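Uncharacterized lipoprotein YjhA (Bacillus subtilis, PDB 3CFU) is of unknown function but is probably a membrane-anchored lipoprotein, whose beta-rich DUF4352 domain may act at the outer face of the cell membrane. Local coordinates at residues Lys9-Val17 with Tyr120-Leu128; Val80-Arg91 with Thr105-Pro113. One frame throughout, in Å; residues are numbered along the deposited sequence.

Contact 1. Residues Lys9-Val17 with Tyr120-Leu128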
loop_
_atom_site.group_PDB
_atom_site.type_symbol
_atom_site.label_atom_id
_atom_site.label_comp_id
_atom_site.label_asym_id
_atom_site.label_seq_id
_atom_site.Cartn_x
_atom_site.Cartn_y
_atom_site.Cartn_z
ATOM N N LYS A 9 1.367 3.451 14.810
ATOM C CA LYS A 9 0.083 4.148 14.765
ATOM C C LYS A 9 0.095 5.230 13.683
ATOM O O LYS A 9 0.985 6.085 13.651
ATOM C CB LYS A 9 -0.227 4.798 16.119
ATOM C CG LYS A 9 -1.652 5.333 16.255
ATOM C CD LYS A 9 -1.861 5.946 17.632
ATOM C CE LYS A 9 -2.993 6.954 17.630
ATOM N NZ LYS A 9 -2.777 7.960 16.558
ATOM N N ALA A 10 -0.904 5.188 12.807
ATOM C CA ALA A 10 -1.025 6.152 11.715
ATOM C C ALA A 10 -2.507 6.492 11.562
ATOM O O ALA A 10 -3.277 5.741 10.960
ATOM C CB ALA A 10 -0.471 5.540 10.438
ATOM N N GLY A 11 -2.900 7.627 12.123
ATOM C CA GLY A 11 -4.292 8.023 12.070
ATOM C C GLY A 11 -5.093 7.129 12.999
ATOM O O GLY A 11 -4.696 6.901 14.151
ATOM N N HIS A 12 -6.214 6.617 12.491
ATOM C CA HIS A 12 -7.096 5.728 13.246
ATOM C C HIS A 12 -6.811 4.264 12.952
ATOM O O HIS A 12 -7.660 3.398 13.166
ATOM C CB HIS A 12 -8.556 6.043 12.927
ATOM C CG HIS A 12 -9.009 7.358 13.472
ATOM N ND1 HIS A 12 -9.287 7.551 14.809
ATOM C CD2 HIS A 12 -9.181 8.560 12.874
ATOM C CE1 HIS A 12 -9.609 8.816 15.011
ATOM N NE2 HIS A 12 -9.552 9.450 13.853
ATOM N N THR A 13 -5.605 3.992 12.472
ATOM C CA THR A 13 -5.199 2.631 12.147
ATOM C C THR A 13 -3.799 2.322 12.682
ATOM O O THR A 13 -3.053 3.234 13.017
ATOM C CB THR A 13 -5.097 2.420 10.605
ATOM O OG1 THR A 13 -4.044 3.244 10.082
ATOM C CG2 THR A 13 -6.397 2.788 9.907
ATOM N N ASN A 14 -3.470 1.032 12.799
ATOM C CA ASN A 14 -2.103 0.624 13.148
ATOM C C ASN A 14 -1.769 0.059 11.781
ATOM O O ASN A 14 -2.562 -0.689 11.217
ATOM C CB ASN A 14 -2.015 -0.519 14.159
ATOM C CG ASN A 14 -2.124 -0.056 15.595
ATOM O OD1 ASN A 14 -2.526 -0.829 16.462
ATOM N ND2 ASN A 14 -1.756 1.194 15.861
ATOM N N PHE A 15 -0.607 0.395 11.255
ATOM C CA PHE A 15 -0.233 -0.045 9.926
ATOM C C PHE A 15 1.105 -0.753 9.868
ATOM O O PHE A 15 2.045 -0.388 10.577
ATOM C CB PHE A 15 -0.176 1.173 9.003
ATOM C CG PHE A 15 0.299 0.862 7.625
ATOM C CD1 PHE A 15 -0.559 0.297 6.699
ATOM C CD2 PHE A 15 1.617 1.103 7.263
ATOM C CE1 PHE A 15 -0.123 -0.024 5.437
ATOM C CE2 PHE A 15 2.066 0.788 6.001
ATOM C CZ PHE A 15 1.192 0.216 5.082
ATOM N N THR A 16 1.215 -1.744 8.997
ATOM C CA THR A 16 2.474 -2.447 8.896
ATOM C C THR A 16 2.762 -3.010 7.516
ATOM O O THR A 16 1.856 -3.448 6.806
ATOM C CB THR A 16 2.551 -3.606 9.952
ATOM O OG1 THR A 16 3.632 -4.492 9.626
ATOM C CG2 THR A 16 1.273 -4.383 9.988
ATOM N N VAL A 17 4.033 -2.947 7.131
ATOM C CA VAL A 17 4.470 -3.517 5.868
ATOM C C VAL A 17 5.062 -4.858 6.314
ATOM O O VAL A 17 6.068 -4.894 7.027
ATOM C CB VAL A 17 5.566 -2.669 5.179
ATOM C CG1 VAL A 17 5.956 -3.325 3.860
ATOM C CG2 VAL A 17 5.065 -1.253 4.927
ATOM N N TYR A 120 13.655 2.302 -2.565
ATOM C CA TYR A 120 12.227 2.591 -2.509
ATOM C C TYR A 120 11.560 2.718 -1.141
ATOM O O TYR A 120 11.834 1.963 -0.205
ATOM C CB TYR A 120 11.490 1.543 -3.346
ATOM C CG TYR A 120 11.795 1.653 -4.821
ATOM C CD1 TYR A 120 10.923 2.320 -5.682
ATOM C CD2 TYR A 120 12.971 1.120 -5.354
ATOM C CE1 TYR A 120 11.212 2.454 -7.041
ATOM C CE2 TYR A 120 13.271 1.252 -6.712
ATOM C CZ TYR A 120 12.385 1.916 -7.547
ATOM O OH TYR A 120 12.662 2.027 -8.891
ATOM N N THR A 121 10.657 3.684 -1.055
ATOM C CA THR A 121 9.925 3.951 0.162
ATOM C C THR A 121 8.432 3.823 -0.100
ATOM O O THR A 121 7.911 4.378 -1.066
ATOM C CB THR A 121 10.210 5.377 0.658
ATOM O OG1 THR A 121 11.625 5.600 0.664
ATOM C CG2 THR A 121 9.661 5.578 2.069
ATOM N N LEU A 122 7.743 3.068 0.747
ATOM C CA LEU A 122 6.307 2.940 0.587
ATOM C C LEU A 122 5.747 4.091 1.407
ATOM O O LEU A 122 6.269 4.414 2.483
ATOM C CB LEU A 122 5.786 1.604 1.121
ATOM C CG LEU A 122 4.269 1.467 0.910
ATOM C CD1 LEU A 122 3.978 1.322 -0.575
ATOM C CD2 LEU A 122 3.724 0.283 1.682
ATOM N N VAL A 123 4.709 4.729 0.874
ATOM C CA VAL A 123 4.069 5.853 1.537
ATOM C C VAL A 123 2.649 5.452 1.891
ATOM O O VAL A 123 1.947 4.818 1.092
ATOM C CB VAL A 123 3.998 7.093 0.619
ATOM C CG1 VAL A 123 3.224 8.203 1.321
ATOM C CG2 VAL A 123 5.421 7.561 0.230
ATOM N N TYR A 124 2.223 5.824 3.090
ATOM C CA TYR A 124 0.888 5.498 3.534
ATOM C C TYR A 124 0.259 6.729 4.156
ATOM O O TYR A 124 0.816 7.292 5.097
ATOM C CB TYR A 124 0.939 4.359 4.566
ATOM C CG TYR A 124 -0.374 4.095 5.262
ATOM C CD1 TYR A 124 -1.509 3.763 4.533
ATOM C CD2 TYR A 124 -0.487 4.192 6.648
ATOM C CE1 TYR A 124 -2.731 3.536 5.159
ATOM C CE2 TYR A 124 -1.707 3.957 7.288
ATOM C CZ TYR A 124 -2.826 3.630 6.529
ATOM O OH TYR A 124 -4.043 3.394 7.120
ATOM N N ASN A 125 -0.878 7.163 3.614
ATOM C CA ASN A 125 -1.598 8.306 4.164
ATOM C C ASN A 125 -2.963 7.764 4.601
ATOM O O ASN A 125 -3.821 7.446 3.766
ATOM C CB ASN A 125 -1.772 9.424 3.123
ATOM C CG ASN A 125 -2.315 10.714 3.740
ATOM O OD1 ASN A 125 -3.357 10.713 4.411
ATOM N ND2 ASN A 125 -1.605 11.817 3.524
ATOM N N PRO A 126 -3.177 7.641 5.920
ATOM C CA PRO A 126 -4.444 7.123 6.469
ATOM C C PRO A 126 -5.692 7.926 6.110
ATOM O O PRO A 126 -6.776 7.367 5.977
ATOM C CB PRO A 126 -4.175 7.027 7.976
ATOM C CG PRO A 126 -3.111 8.060 8.221
ATOM C CD PRO A 126 -2.225 7.997 6.983
ATOM N N PHE A 127 -5.549 9.229 5.938
ATOM C CA PHE A 127 -6.697 10.044 5.555
ATOM C C PHE A 127 -7.059 9.666 4.104
ATOM O O PHE A 127 -8.223 9.462 3.782
ATOM C CB PHE A 127 -6.351 11.533 5.663
ATOM C CG PHE A 127 -7.479 12.446 5.282
ATOM C CD1 PHE A 127 -8.636 12.500 6.043
ATOM C CD2 PHE A 127 -7.382 13.255 4.147
ATOM C CE1 PHE A 127 -9.685 13.346 5.686
ATOM C CE2 PHE A 127 -8.429 14.102 3.779
ATOM C CZ PHE A 127 -9.578 14.148 4.549
ATOM N N LEU A 128 -6.050 9.559 3.242
ATOM C CA LEU A 128 -6.265 9.185 1.845
ATOM C C LEU A 128 -6.775 7.746 1.733
ATOM O O LEU A 128 -7.646 7.465 0.914
ATOM C CB LEU A 128 -4.956 9.317 1.050
ATOM C CG LEU A 128 -4.666 10.559 0.185
ATOM C CD1 LEU A 128 -5.413 10.468 -1.152
ATOM C CD2 LEU A 128 -5.057 11.819 0.948
#

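Contact 2. Residues Val80-Arg91 with Thr105-Pro113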
loop_
_atom_site.group_PDB
_atom_site.type_symbol
_atom_site.label_atom_id
_atom_site.label_comp_id
_atom_site.label_asym_id
_atom_site.label_seq_id
_atom_site.Cartn_x
_atom_site.Cartn_y
_atom_site.Cartn_z
ATOM N N VAL A 80 5.648 5.530 -8.442
ATOM C CA VAL A 80 5.748 4.399 -9.346
ATOM C C VAL A 80 4.338 3.827 -9.469
ATOM O O VAL A 80 3.729 3.440 -8.477
ATOM C CB VAL A 80 6.697 3.304 -8.799
ATOM C CG1 VAL A 80 6.762 2.133 -9.782
ATOM C CG2 VAL A 80 8.085 3.885 -8.564
ATOM N N ARG A 81 3.822 3.793 -10.692
ATOM C CA ARG A 81 2.481 3.280 -10.962
ATOM C C ARG A 81 2.202 1.946 -10.266
ATOM O O ARG A 81 3.044 1.057 -10.268
ATOM C CB ARG A 81 2.283 3.086 -12.470
ATOM C CG ARG A 81 2.303 4.360 -13.339
ATOM C CD ARG A 81 3.713 4.936 -13.532
ATOM N NE ARG A 81 4.695 3.871 -13.719
ATOM C CZ ARG A 81 5.939 3.913 -13.254
ATOM N NH1 ARG A 81 6.763 2.895 -13.467
ATOM N NH2 ARG A 81 6.363 4.973 -12.580
ATOM N N PRO A 82 1.012 1.788 -9.658
ATOM C CA PRO A 82 0.687 0.525 -8.983
ATOM C C PRO A 82 0.350 -0.552 -10.016
ATOM O O PRO A 82 -0.160 -0.254 -11.094
ATOM C CB PRO A 82 -0.502 0.898 -8.104
ATOM C CG PRO A 82 -1.178 1.959 -8.898
ATOM C CD PRO A 82 -0.028 2.801 -9.403
ATOM N N VAL A 83 0.620 -1.802 -9.681
ATOM C CA VAL A 83 0.376 -2.907 -10.602
ATOM C C VAL A 83 -0.276 -4.074 -9.872
ATOM O O VAL A 83 -0.334 -4.084 -8.646
ATOM C CB VAL A 83 1.747 -3.404 -11.199
ATOM C CG1 VAL A 83 1.715 -4.902 -11.448
ATOM C CG2 VAL A 83 2.076 -2.655 -12.485
ATOM N N PHE A 84 -0.800 -5.039 -10.623
ATOM C CA PHE A 84 -1.341 -6.247 -10.011
ATOM C C PHE A 84 -1.149 -7.468 -10.900
ATOM O O PHE A 84 -1.241 -7.389 -12.127
ATOM C CB PHE A 84 -2.820 -6.119 -9.615
ATOM C CG PHE A 84 -3.767 -5.961 -10.763
ATOM C CD1 PHE A 84 -3.806 -4.774 -11.480
ATOM C CD2 PHE A 84 -4.670 -6.973 -11.085
ATOM C CE1 PHE A 84 -4.730 -4.584 -12.496
ATOM C CE2 PHE A 84 -5.601 -6.795 -12.104
ATOM C CZ PHE A 84 -5.632 -5.595 -12.810
ATOM N N SER A 85 -0.840 -8.597 -10.272
ATOM C CA SER A 85 -0.657 -9.830 -11.018
ATOM C C SER A 85 -1.774 -10.795 -10.668
ATOM O O SER A 85 -2.291 -10.791 -9.550
ATOM C CB SER A 85 0.697 -10.482 -10.715
ATOM O OG SER A 85 0.932 -11.572 -11.599
ATOM N N ILE A 86 -2.139 -11.616 -11.646
ATOM C CA ILE A 86 -3.198 -12.601 -11.501
ATOM C C ILE A 86 -2.811 -13.632 -10.441
ATOM O O ILE A 86 -3.663 -14.352 -9.918
ATOM C CB ILE A 86 -3.439 -13.334 -12.849
ATOM C CG1 ILE A 86 -3.511 -12.314 -13.994
ATOM C CG2 ILE A 86 -4.709 -14.170 -12.783
ATOM C CD1 ILE A 86 -2.148 -11.862 -14.517
ATOM N N GLU A 87 -1.519 -13.692 -10.128
ATOM C CA GLU A 87 -1.015 -14.643 -9.147
ATOM C C GLU A 87 -1.539 -14.385 -7.738
ATOM O O GLU A 87 -2.157 -15.265 -7.134
ATOM C CB GLU A 87 0.516 -14.641 -9.159
ATOM C CG GLU A 87 1.118 -15.084 -10.489
ATOM C CD GLU A 87 2.630 -14.999 -10.503
ATOM O OE1 GLU A 87 3.278 -15.773 -9.769
ATOM O OE2 GLU A 87 3.170 -14.152 -11.243
ATOM N N GLU A 88 -1.306 -13.187 -7.211
ATOM C CA GLU A 88 -1.775 -12.857 -5.869
ATOM C C GLU A 88 -3.292 -12.632 -5.891
ATOM O O GLU A 88 -3.795 -11.654 -5.332
ATOM C CB GLU A 88 -1.065 -11.603 -5.344
ATOM C CG GLU A 88 0.391 -11.466 -5.770
ATOM C CD GLU A 88 0.522 -11.019 -7.212
ATOM O OE1 GLU A 88 -0.008 -9.938 -7.547
ATOM O OE2 GLU A 88 1.152 -11.743 -8.010
ATOM N N LYS A 89 -4.012 -13.539 -6.549
ATOM C CA LYS A 89 -5.468 -13.461 -6.647
ATOM C C LYS A 89 -6.072 -13.614 -5.251
ATOM O O LYS A 89 -5.743 -14.554 -4.522
ATOM C CB LYS A 89 -5.989 -14.554 -7.581
ATOM N N GLY A 90 -6.948 -12.680 -4.888
ATOM C CA GLY A 90 -7.574 -12.700 -3.578
ATOM C C GLY A 90 -6.775 -11.906 -2.554
ATOM O O GLY A 90 -7.265 -11.619 -1.460
ATOM N N ARG A 91 -5.545 -11.541 -2.905
ATOM C CA ARG A 91 -4.679 -10.790 -1.996
ATOM C C ARG A 91 -4.512 -9.328 -2.409
ATOM O O ARG A 91 -4.146 -8.483 -1.590
ATOM C CB ARG A 91 -3.294 -11.447 -1.919
ATOM C CG ARG A 91 -3.287 -12.891 -1.422
ATOM C CD ARG A 91 -1.900 -13.515 -1.587
ATOM N NE ARG A 91 -0.920 -12.935 -0.671
ATOM C CZ ARG A 91 0.368 -12.753 -0.957
ATOM N NH1 ARG A 91 0.847 -13.099 -2.145
ATOM N NH2 ARG A 91 1.181 -12.227 -0.050
ATOM N N THR A 105 -5.426 -7.624 5.456
ATOM C CA THR A 105 -4.085 -7.793 4.912
ATOM C C THR A 105 -4.194 -7.972 3.406
ATOM O O THR A 105 -5.066 -8.694 2.919
ATOM C CB THR A 105 -3.359 -9.010 5.560
ATOM O OG1 THR A 105 -3.374 -8.875 6.989
ATOM C CG2 THR A 105 -1.906 -9.075 5.103
ATOM N N GLY A 106 -3.313 -7.294 2.674
ATOM C CA GLY A 106 -3.336 -7.355 1.224
ATOM C C GLY A 106 -2.016 -6.962 0.593
ATOM O O GLY A 106 -1.063 -6.604 1.287
ATOM N N VAL A 107 -1.956 -7.004 -0.732
ATOM C CA VAL A 107 -0.714 -6.689 -1.411
ATOM C C VAL A 107 -0.769 -5.524 -2.398
ATOM O O VAL A 107 -1.814 -5.231 -2.978
ATOM C CB VAL A 107 -0.172 -7.969 -2.140
ATOM C CG1 VAL A 107 0.141 -9.066 -1.105
ATOM C CG2 VAL A 107 -1.205 -8.492 -3.144
ATOM N N LEU A 108 0.373 -4.851 -2.545
ATOM C CA LEU A 108 0.561 -3.733 -3.471
ATOM C C LEU A 108 1.663 -4.238 -4.395
ATOM O O LEU A 108 2.526 -4.995 -3.957
ATOM C CB LEU A 108 1.059 -2.475 -2.742
ATOM C CG LEU A 108 0.108 -1.506 -2.035
ATOM C CD1 LEU A 108 -1.177 -2.202 -1.657
ATOM C CD2 LEU A 108 0.805 -0.941 -0.801
ATOM N N SER A 109 1.652 -3.828 -5.659
ATOM C CA SER A 109 2.674 -4.295 -6.590
ATOM C C SER A 109 3.192 -3.202 -7.518
ATOM O O SER A 109 2.437 -2.333 -7.963
ATOM C CB SER A 109 2.125 -5.464 -7.413
ATOM O OG SER A 109 3.170 -6.329 -7.831
ATOM N N TYR A 110 4.490 -3.260 -7.807
ATOM C CA TYR A 110 5.143 -2.273 -8.662
ATOM C C TYR A 110 6.285 -2.897 -9.455
ATOM O O TYR A 110 6.906 -3.863 -9.012
ATOM C CB TYR A 110 5.719 -1.151 -7.802
ATOM C CG TYR A 110 4.734 -0.523 -6.855
ATOM C CD1 TYR A 110 3.992 0.595 -7.233
ATOM C CD2 TYR A 110 4.538 -1.048 -5.578
ATOM C CE1 TYR A 110 3.077 1.175 -6.363
ATOM C CE2 TYR A 110 3.621 -0.476 -4.697
ATOM C CZ TYR A 110 2.894 0.635 -5.098
ATOM O OH TYR A 110 1.968 1.187 -4.250
ATOM N N VAL A 111 6.567 -2.326 -10.619
ATOM C CA VAL A 111 7.644 -2.806 -11.468
ATOM C C VAL A 111 8.813 -1.836 -11.376
ATOM O O VAL A 111 8.661 -0.634 -11.601
ATOM C CB VAL A 111 7.180 -2.933 -12.920
ATOM C CG1 VAL A 111 6.188 -4.081 -13.036
ATOM C CG2 VAL A 111 6.532 -1.632 -13.378
ATOM N N ILE A 112 9.981 -2.366 -11.030
ATOM C CA ILE A 112 11.171 -1.544 -10.883
ATOM C C ILE A 112 12.422 -2.257 -11.404
ATOM O O ILE A 112 12.387 -3.447 -11.721
ATOM C CB ILE A 112 11.409 -1.166 -9.388
ATOM C CG1 ILE A 112 11.821 -2.405 -8.585
ATOM C CG2 ILE A 112 10.150 -0.541 -8.804
ATOM C CD1 ILE A 112 12.580 -2.083 -7.302
ATOM N N PRO A 113 13.545 -1.526 -11.505
ATOM C CA PRO A 113 14.830 -2.054 -11.982
ATOM C C PRO A 113 15.318 -3.230 -11.131
ATOM O O PRO A 113 15.162 -3.225 -9.910
ATOM C CB PRO A 113 15.763 -0.856 -11.859
ATOM C CG PRO A 113 14.857 0.318 -12.014
ATOM C CD PRO A 113 13.633 -0.078 -11.245
#

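Contact 1. Residues Lys9-Val17 with Tyr120-Leu128
Phe15 and Tyr124 lie flat against each other where the two sheets of a beta sandwich close on their core. Their rings form an offset stack, centroids 4.1 Å apart and planes 14° from parallel, and the two side chains run antiparallel, each overlapping the other. Both carry CG anti to the backbone N (chi1 176° and 170°), which sends each ring across the gap between strand segments whose axes come no closer than 9.7 Å. The overlap extends past the rings, since Tyr124 CB sits over the face of Phe15. At the far rim of Phe15, Leu122 CD2 abuts CZ near the ring plane and also meets Val17 CG2 at 3.8 Å. Tyr124 is itself held like a slat: Phe15 covers one face, Pro126 N lies over the centre of the other, and Ala10 CB touches its edge at CE2, 3.7 Å away. The Pro126 ring settles against the turn, its CB 3.4 Å from Ala10 O. In the plane of the phenol, Tyr124 OH donates to Thr13 OG1 (3.0 Å), which in turn donates to Ala10 O within the type II' turn Ala10-Thr13. This relay gives the buried hydroxyls partners and would tend to limit how far the tyrosine can shift along the phenylalanine.

Contact 2. Residues Val80-Arg91 with Thr105-Pro113
Val83 and Arg91, in an irregular connection, are linked by one backbone hydrogen bond each to strand 103-112, an edge strand of the four-stranded antiparallel sheet in this beta sandwich. Val83 N gives its hydrogen to Ser109 O at 2.6 Å in a bent bond, approaching at a tilt of 34° from the carbonyl plane. Two residues back along the strand, at Val107, the direction reverses: Val107 N donates to Arg91 O (2.8 Å), here from above the carbonyl plane. Between these two bonds the chain bows away and ties itself together. Glu88 OE1 accepts from Ser85 N with its syn lone pair, while OE2 forms a salt bridge to Arg48; the bend at chi2 (76°) turns the carboxylate back to that amide, and Glu88 CB rests on Val107 CG2. Ser109 OG is satisfied from the neighbouring strand, by Leu49 O and Arg48. Tyr110 offers its ring edge to Val80 O, with CD1 3.1 Å from that oxygen, and Pro82 CB packs against its CE1 at 4.0 Å. Arg91 NH2 forms a salt bridge with Glu52, and the guanidinium lies with one face over Val107; the methyl CG1 stands 3.5 Å from NH2, offset toward the rim of the group.

In the fold
Contact 1 joins facing sheets deep in the core, mostly through side chains, with aromatic and aliphatic surfaces and a single hydroxyl bond across it. Contact 2 is also largely buried, but lies along an edge strand and reaches one exposed residue, Arg81; backbone hydrogen bonds join its segments, and charged groups pair with Arg48 and Glu52 of strand 47-57. Both contacts reach the same four-stranded sheet, contact 1 through strands 7-10 and 13-23, contact 2 through 103-112. The centres of contact 1 and contact 2 are about 17 Å apart. Strands 103-112 and 121-124 are consecutive, and the two regions touch where Tyr120 packs on Ile112, Pro113 and Val80, and Leu122 on Leu108.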